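Local coordinates for protein ATP-dependent RNA helicase HrpB (Escherichia coli, PDB 6EUD) that hydrolyses ATP and, as a bacterial helicase of the DEAH/RHA group, binds single-stranded RNA, at residues 435-440 with 474-479; 443-448 with 466-471. One frame throughout, in Å; residues are numbered along the deposited sequence.

Contact 1 of 2, residues 435-440 with 474-479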
ATOM      1  N   GLU A 435      23.545  23.946   7.909  1.00 37.49           N
ATOM      2  CA  GLU A 435      22.963  22.667   7.514  1.00 36.71           C
ATOM      3  C   GLU A 435      21.465  22.826   7.337  1.00 34.44           C
ATOM      4  O   GLU A 435      20.875  22.223   6.443  1.00 34.00           O
ATOM      5  CB  GLU A 435      23.260  21.569   8.540  1.00 38.46           C
ATOM      6  CG  GLU A 435      24.698  21.058   8.485  1.00 45.66           C
ATOM      7  CD  GLU A 435      24.968  19.868   9.398  1.00 54.78           C
ATOM      8  OE1 GLU A 435      24.035  19.388  10.082  1.00 56.39           O
ATOM      9  OE2 GLU A 435      26.138  19.422   9.442  1.00 60.99           O
ATOM     10  N   ALA A 436      20.849  23.649   8.181  1.00 30.46           N
ATOM     11  CA  ALA A 436      19.414  23.884   8.057  1.00 30.48           C
ATOM     12  C   ALA A 436      19.068  24.498   6.692  1.00 32.91           C
ATOM     13  O   ALA A 436      18.210  23.957   5.974  1.00 32.39           O
ATOM     14  CB  ALA A 436      18.916  24.763   9.181  1.00 31.40           C
ATOM     15  N   ALA A 437      19.724  25.612   6.343  1.00 31.38           N
ATOM     16  CA  ALA A 437      19.464  26.295   5.075  1.00 34.10           C
ATOM     17  C   ALA A 437      19.737  25.361   3.883  1.00 37.01           C
ATOM     18  O   ALA A 437      19.025  25.388   2.878  1.00 37.18           O
ATOM     19  CB  ALA A 437      20.307  27.556   4.962  1.00 36.69           C
ATOM     20  N   THR A 438      20.764  24.528   4.006  1.00 35.88           N
ATOM     21  CA  THR A 438      21.063  23.549   2.969  1.00 37.33           C
ATOM     22  C   THR A 438      19.909  22.546   2.822  1.00 34.86           C
ATOM     23  O   THR A 438      19.428  22.292   1.711  1.00 32.47           O
ATOM     24  CB  THR A 438      22.381  22.800   3.267  1.00 38.08           C
ATOM     25  OG1 THR A 438      23.445  23.751   3.448  1.00 39.62           O
ATOM     26  CG2 THR A 438      22.723  21.857   2.126  1.00 35.79           C
ATOM     27  N   ALA A 439      19.469  21.987   3.946  1.00 30.64           N
ATOM     28  CA  ALA A 439      18.349  21.053   3.953  1.00 29.29           C
ATOM     29  C   ALA A 439      17.072  21.666   3.355  1.00 32.07           C
ATOM     30  O   ALA A 439      16.337  20.989   2.643  1.00 35.32           O
ATOM     31  CB  ALA A 439      18.077  20.545   5.393  1.00 29.52           C
ATOM     32  N   ALA A 440      16.819  22.943   3.624  1.00 33.13           N
ATOM     33  CA  ALA A 440      15.568  23.587   3.214  1.00 32.73           C
ATOM     34  C   ALA A 440      15.506  23.743   1.703  1.00 35.46           C
ATOM     35  O   ALA A 440      14.446  23.562   1.079  1.00 37.36           O
ATOM     36  CB  ALA A 440      15.416  24.952   3.894  1.00 29.52           C
ATOM     37  N   GLN A 474       9.953  29.475   3.970  1.00 36.89           N
ATOM     38  CA  GLN A 474       8.771  28.946   4.674  1.00 41.91           C
ATOM     39  C   GLN A 474       9.115  27.735   5.569  1.00 38.78           C
ATOM     40  O   GLN A 474       8.681  27.641   6.728  1.00 37.25           O
ATOM     41  CB  GLN A 474       7.672  28.570   3.673  1.00 45.21           C
ATOM     42  CG  GLN A 474       6.369  28.110   4.332  1.00 56.83           C
ATOM     43  CD  GLN A 474       5.351  27.566   3.340  1.00 64.38           C
ATOM     44  OE1 GLN A 474       5.705  27.116   2.250  1.00 62.83           O
ATOM     45  NE2 GLN A 474       4.076  27.612   3.714  1.00 67.52           N
ATOM     46  N   LEU A 475       9.918  26.824   5.040  1.00 32.79           N
ATOM     47  CA  LEU A 475      10.326  25.658   5.808  1.00 34.92           C
ATOM     48  C   LEU A 475      11.221  26.044   6.994  1.00 36.57           C
ATOM     49  O   LEU A 475      11.070  25.521   8.090  1.00 37.30           O
ATOM     50  CB  LEU A 475      11.031  24.665   4.890  1.00 33.86           C
ATOM     51  CG  LEU A 475      10.117  23.872   3.950  1.00 35.74           C
ATOM     52  CD1 LEU A 475      10.948  22.951   3.078  1.00 35.52           C
ATOM     53  CD2 LEU A 475       9.064  23.059   4.713  1.00 34.78           C
ATOM     54  N   LEU A 476      12.125  26.994   6.788  1.00 39.43           N
ATOM     55  CA  LEU A 476      12.994  27.445   7.869  1.00 37.52           C
ATOM     56  C   LEU A 476      12.194  28.133   8.959  1.00 40.60           C
ATOM     57  O   LEU A 476      12.542  28.043  10.148  1.00 34.59           O
ATOM     58  CB  LEU A 476      14.083  28.374   7.333  1.00 38.09           C
ATOM     59  CG  LEU A 476      15.146  27.617   6.522  1.00 37.09           C
ATOM     60  CD1 LEU A 476      16.103  28.565   5.790  1.00 35.69           C
ATOM     61  CD2 LEU A 476      15.912  26.619   7.415  1.00 31.70           C
ATOM     62  N   LYS A 477      11.110  28.800   8.569  1.00 40.46           N
ATOM     63  CA  LYS A 477      10.255  29.453   9.558  1.00 43.34           C
ATOM     64  C   LYS A 477       9.625  28.384  10.447  1.00 44.04           C
ATOM     65  O   LYS A 477       9.714  28.440  11.672  1.00 43.61           O
ATOM     66  CB  LYS A 477       9.195  30.302   8.879  1.00 44.60           C
ATOM     67  CG  LYS A 477       8.472  31.242   9.801  1.00 50.03           C
ATOM     68  CD  LYS A 477       7.798  32.348   9.013  1.00 57.32           C
ATOM     69  CE  LYS A 477       7.138  33.368   9.924  1.00 66.89           C
ATOM     70  NZ  LYS A 477       6.052  32.734  10.708  1.00 68.56           N
ATOM     71  N   ARG A 478       9.028  27.379   9.821  1.00 44.76           N
ATOM     72  CA  ARG A 478       8.441  26.272  10.562  0.52 43.01           C
ATOM     73  C   ARG A 478       9.499  25.579  11.422  1.00 41.63           C
ATOM     74  O   ARG A 478       9.234  25.192  12.561  1.00 41.04           O
ATOM     75  CB  ARG A 478       7.779  25.276   9.606  0.52 42.43           C
ATOM     76  CG  ARG A 478       6.644  25.882   8.784  0.52 43.44           C
ATOM     77  CD  ARG A 478       5.907  24.831   7.963  0.52 43.37           C
ATOM     78  NE  ARG A 478       5.066  23.965   8.786  0.52 46.17           N
ATOM     79  CZ  ARG A 478       3.743  24.062   8.864  0.52 48.53           C
ATOM     80  NH1 ARG A 478       3.102  24.989   8.165  0.52 52.87           N
ATOM     81  NH2 ARG A 478       3.059  23.230   9.636  0.52 46.13           N
ATOM     82  N   LEU A 479      10.706  25.444  10.888  1.00 35.58           N
ATOM     83  CA  LEU A 479      11.789  24.815  11.629  1.00 36.23           C
ATOM     84  C   LEU A 479      12.342  25.722  12.752  1.00 39.52           C
ATOM     85  O   LEU A 479      13.082  25.259  13.631  1.00 38.88           O
ATOM     86  CB  LEU A 479      12.890  24.430  10.659  1.00 38.90           C
ATOM     87  CG  LEU A 479      14.000  23.539  11.186  1.00 38.28           C
ATOM     88  CD1 LEU A 479      13.471  22.149  11.472  1.00 31.55           C
ATOM     89  CD2 LEU A 479      15.144  23.526  10.184  1.00 41.81           C
TER
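Leu476 lays its branched end across a face of helical segment 435-440 made of alanines. Its CG lies 3.8 Å from CB of Ala440, and its CD2 reaches CB of Ala436, one turn earlier, at 3.9 Å. The same methyl rests on the backbone, with CD2 of Leu476 3.8 Å from O of Ala436, an oxygen that already accepts the helical bond from Ala440 N. The other branch, CD1, packs against CA of Ala437 at 4.1 Å. The CB of Leu476 does not aim straight at its partners; placing CG anti to the carbonyl carbon (chi1 -72°) brings the two methyls onto the alanines. On one flank Leu479 meets CB of Ala436 with its CD2 at 4.1 Å, while on the other Leu475 CD1 approaches O of Ala440. No hydrogen bond crosses; the grip is apolar. The segment axes pass 9.6 Å apart at 132°, a steeply inclined antiparallel crossing, and the backbones come nearest at Ala440 and Leu475. The largely helical surroundings are consistent with the helical C-terminal region of DEAH/RHA helicases. Helix 421-429 adds Leu427 against Ala440 and Leu475, and Val428 against Leu479. Helix 409-417 reaches Leu479 through Leu417, and helix 491-498 backs segment 435-440, where Leu494 touches Thr438 and Ala439.

Contact 2 of 2, residues 443-448 with 466-471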
ATOM      1  N   ALA A 443      15.055  20.385   0.089  1.00 35.27           N
ATOM      2  CA  ALA A 443      13.679  19.970   0.278  1.00 35.23           C
ATOM      3  C   ALA A 443      12.759  20.679  -0.712  1.00 34.19           C
ATOM      4  O   ALA A 443      11.847  20.073  -1.269  1.00 36.33           O
ATOM      5  CB  ALA A 443      13.240  20.234   1.714  1.00 31.91           C
ATOM      6  N   ALA A 444      12.999  21.962  -0.942  1.00 32.09           N
ATOM      7  CA  ALA A 444      12.141  22.694  -1.855  1.00 33.67           C
ATOM      8  C   ALA A 444      12.323  22.128  -3.273  1.00 34.50           C
ATOM      9  O   ALA A 444      11.361  21.975  -4.022  1.00 38.49           O
ATOM     10  CB  ALA A 444      12.439  24.191  -1.803  1.00 32.02           C
ATOM     11  N   ILE A 445      13.555  21.774  -3.613  1.00 29.85           N
ATOM     12  CA  ILE A 445      13.840  21.130  -4.888  1.00 34.02           C
ATOM     13  C   ILE A 445      13.123  19.786  -5.058  1.00 37.71           C
ATOM     14  O   ILE A 445      12.451  19.563  -6.065  1.00 35.14           O
ATOM     15  CB  ILE A 445      15.351  20.902  -5.066  1.00 33.03           C
ATOM     16  CG1 ILE A 445      16.057  22.250  -5.124  1.00 26.60           C
ATOM     17  CG2 ILE A 445      15.616  20.096  -6.344  1.00 27.23           C
ATOM     18  CD1 ILE A 445      17.542  22.139  -5.189  1.00 38.25           C
ATOM     19  N   LEU A 446      13.276  18.883  -4.090  1.00 39.59           N
ATOM     20  CA  LEU A 446      12.647  17.555  -4.195  1.00 34.79           C
ATOM     21  C   LEU A 446      11.104  17.612  -4.235  1.00 35.80           C
ATOM     22  O   LEU A 446      10.468  16.750  -4.833  1.00 38.62           O
ATOM     23  CB  LEU A 446      13.140  16.658  -3.046  1.00 28.11           C
ATOM     24  CG  LEU A 446      14.638  16.343  -3.168  1.00 27.64           C
ATOM     25  CD1 LEU A 446      15.199  15.547  -1.982  1.00 29.05           C
ATOM     26  CD2 LEU A 446      14.908  15.592  -4.465  1.00 27.22           C
ATOM     27  N   GLU A 447      10.509  18.637  -3.621  1.00 40.35           N
ATOM     28  CA  GLU A 447       9.059  18.889  -3.703  1.00 41.19           C
ATOM     29  C   GLU A 447       8.588  19.399  -5.077  1.00 45.62           C
ATOM     30  O   GLU A 447       7.461  19.135  -5.497  1.00 43.28           O
ATOM     31  CB  GLU A 447       8.638  19.911  -2.636  1.00 37.53           C
ATOM     32  CG  GLU A 447       8.584  19.372  -1.239  1.00 38.84           C
ATOM     33  CD  GLU A 447       8.201  20.419  -0.187  1.00 45.77           C
ATOM     34  OE1 GLU A 447       7.966  21.622  -0.508  1.00 44.09           O
ATOM     35  OE2 GLU A 447       8.128  20.012   0.990  1.00 46.18           O
ATOM     36  N   GLU A 448       9.435  20.188  -5.735  1.00 50.24           N
ATOM     37  CA  GLU A 448       9.120  20.770  -7.039  1.00 49.25           C
ATOM     38  C   GLU A 448      10.349  20.670  -7.917  1.00 41.26           C
ATOM     39  O   GLU A 448      11.049  21.661  -8.120  1.00 38.98           O
ATOM     40  CB  GLU A 448       8.668  22.225  -6.906  1.00 59.21           C
ATOM     41  CG  GLU A 448       7.491  22.559  -7.796  1.00 77.54           C
ATOM     42  CD  GLU A 448       6.220  21.854  -7.359  1.00 95.24           C
ATOM     43  OE1 GLU A 448       5.890  21.921  -6.155  1.00103.86           O
ATOM     44  OE2 GLU A 448       5.563  21.215  -8.214  1.00104.40           O
ATOM     45  N   PRO A 466      13.585  31.511  -7.644  1.00 62.54           N
ATOM     46  CA  PRO A 466      12.816  32.277  -6.657  1.00 56.97           C
ATOM     47  C   PRO A 466      11.703  31.493  -5.961  1.00 52.86           C
ATOM     48  O   PRO A 466      11.481  31.741  -4.777  1.00 50.77           O
ATOM     49  CB  PRO A 466      12.239  33.429  -7.484  1.00 58.83           C
ATOM     50  CG  PRO A 466      12.358  32.988  -8.907  1.00 64.17           C
ATOM     51  CD  PRO A 466      13.569  32.149  -8.969  1.00 63.91           C
ATOM     52  N   ALA A 467      11.026  30.570  -6.640  1.00 49.65           N
ATOM     53  CA  ALA A 467       9.960  29.809  -5.970  1.00 45.33           C
ATOM     54  C   ALA A 467      10.534  28.802  -4.950  1.00 47.32           C
ATOM     55  O   ALA A 467       9.981  28.612  -3.868  1.00 49.72           O
ATOM     56  CB  ALA A 467       9.071  29.092  -6.992  1.00 35.00           C
ATOM     57  N   TRP A 468      11.641  28.162  -5.303  1.00 44.75           N
ATOM     58  CA  TRP A 468      12.373  27.323  -4.363  1.00 44.33           C
ATOM     59  C   TRP A 468      12.830  28.116  -3.152  1.00 46.94           C
ATOM     60  O   TRP A 468      12.724  27.656  -2.014  1.00 43.87           O
ATOM     61  CB  TRP A 468      13.595  26.699  -5.032  1.00 41.59           C
ATOM     62  CG  TRP A 468      13.272  25.567  -5.924  1.00 37.05           C
ATOM     63  CD1 TRP A 468      12.137  24.823  -5.925  1.00 35.46           C
ATOM     64  CD2 TRP A 468      14.099  25.052  -6.970  1.00 36.33           C
ATOM     65  NE1 TRP A 468      12.203  23.859  -6.906  1.00 37.29           N
ATOM     66  CE2 TRP A 468      13.401  23.982  -7.560  1.00 38.53           C
ATOM     67  CE3 TRP A 468      15.371  25.390  -7.453  1.00 35.41           C
ATOM     68  CZ2 TRP A 468      13.935  23.237  -8.620  1.00 40.15           C
ATOM     69  CZ3 TRP A 468      15.899  24.653  -8.502  1.00 35.12           C
ATOM     70  CH2 TRP A 468      15.182  23.592  -9.076  1.00 39.74           C
ATOM     71  N   GLN A 469      13.381  29.300  -3.413  1.00 52.59           N
ATOM     72  CA  GLN A 469      13.788  30.190  -2.335  1.00 53.62           C
ATOM     73  C   GLN A 469      12.632  30.498  -1.398  1.00 50.08           C
ATOM     74  O   GLN A 469      12.789  30.404  -0.184  1.00 50.89           O
ATOM     75  CB  GLN A 469      14.400  31.470  -2.889  1.00 62.08           C
ATOM     76  CG  GLN A 469      15.141  32.253  -1.851  1.00 80.58           C
ATOM     77  CD  GLN A 469      16.284  33.057  -2.412  1.00 98.22           C
ATOM     78  OE1 GLN A 469      17.372  32.558  -2.548  1.00108.84           O
ATOM     79  NE2 GLN A 469      16.027  34.288  -2.786  1.00103.81           N
ATOM     80  N   GLN A 470      11.462  30.777  -1.960  1.00 48.17           N
ATOM     81  CA  GLN A 470      10.286  31.075  -1.162  1.00 50.63           C
ATOM     82  C   GLN A 470       9.939  29.904  -0.261  1.00 45.89           C
ATOM     83  O   GLN A 470       9.694  30.071   0.940  1.00 44.27           O
ATOM     84  CB  GLN A 470       9.103  31.421  -2.059  1.00 57.98           C
ATOM     85  CG  GLN A 470       7.881  31.842  -1.283  1.00 73.17           C
ATOM     86  CD  GLN A 470       6.708  32.187  -2.179  1.00 85.13           C
ATOM     87  OE1 GLN A 470       6.227  31.355  -2.954  1.00 87.00           O
ATOM     88  NE2 GLN A 470       6.251  33.432  -2.090  1.00 94.56           N
ATOM     89  N   ARG A 471       9.943  28.709  -0.838  1.00 40.73           N
ATOM     90  CA  ARG A 471       9.599  27.519  -0.081  1.00 37.47           C
ATOM     91  C   ARG A 471      10.613  27.267   1.028  1.00 34.95           C
ATOM     92  O   ARG A 471      10.235  26.898   2.142  1.00 34.77           O
ATOM     93  CB  ARG A 471       9.506  26.316  -1.004  1.00 37.09           C
ATOM     94  CG  ARG A 471       9.210  25.033  -0.294  1.00 36.52           C
ATOM     95  CD  ARG A 471       7.906  25.096   0.484  1.00 34.37           C
ATOM     96  NE  ARG A 471       7.537  23.745   0.912  1.00 37.27           N
ATOM     97  CZ  ARG A 471       6.628  23.468   1.843  1.00 41.42           C
ATOM     98  NH1 ARG A 471       6.008  24.450   2.492  1.00 43.44           N
ATOM     99  NH2 ARG A 471       6.365  22.205   2.149  1.00 39.34           N
TER
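Arg471 runs along Ala444 and then turns to take hold of Glu447. Its CB lies 3.7 Å from CB of Ala444, and its CG stays against the same methyl. The bend at chi2 (58°) sends CD past the carboxylate, 3.6 Å from OE1 of Glu447, and brings the guanidinium up side-on. NE of Arg471 bonds to OE1 of Glu447 at 2.6 Å, on the syn lone pair of that oxygen. NH2 of Arg471 meets OE2 of Glu447 at 3.0 Å and almost straight (169°), with a weak second bond to OE1. This two-nitrogen salt bridge is twisted, the carboxylate and guanidinium planes lying 38° apart. NH1, the remaining nitrogen, is bonded to OE1 of Gln474 one turn on, which helps fix the rotation of the group. The pair sits beside the last turn of helix 433-447. With helix 466-479 this helix forms an inclined antiparallel pair, segment axes 8.9 Å apart, probably part of the helical bundle C-terminal to the RecA-like domains in this family. Trp468, one turn before Arg471, holds the same helix end from another direction. Its NE1 donates to the backbone O of Glu448 at 2.8 Å, the oxygen lying close to the indole plane; Glu448 is the residue at which the chain leaves helical geometry. Over one face of the indole, CG1 of Ile445 stands 3.8 Å from the centroid of the six-membered ring, a CH-pi contact nearly on the ring normal. Between the two long side chains Ala444 fits closely, its CB 3.5 Å from O of Trp468, a carbonyl that also accepts a bond from Ser472 OG. Pro450 and Ala460 touch the indole from the connecting segment, and Glu447 and Glu448 make long, weak ion pairs with Arg88.

In the fold
Both contacts join helix 433-447 to helix 466-479, with centres about 11 Å apart, and they meet where Leu475 CD1 packs on Ala443 CB. Because the helices run in roughly opposite senses, contact 1 pairs the early part of the first with the late part of the second, and contact 2 the reverse. Contact 1 is the more buried, and its side-chain contacts are all apolar, leucines on alanines and their backbone. Contact 2, only partly buried, covers more area, 338 against 218 Å², and adds a salt bridge and an indole hydrogen bond at a helix end. Arg88 lies beside both, accepting a bond from Gln474 through its carbonyl oxygen.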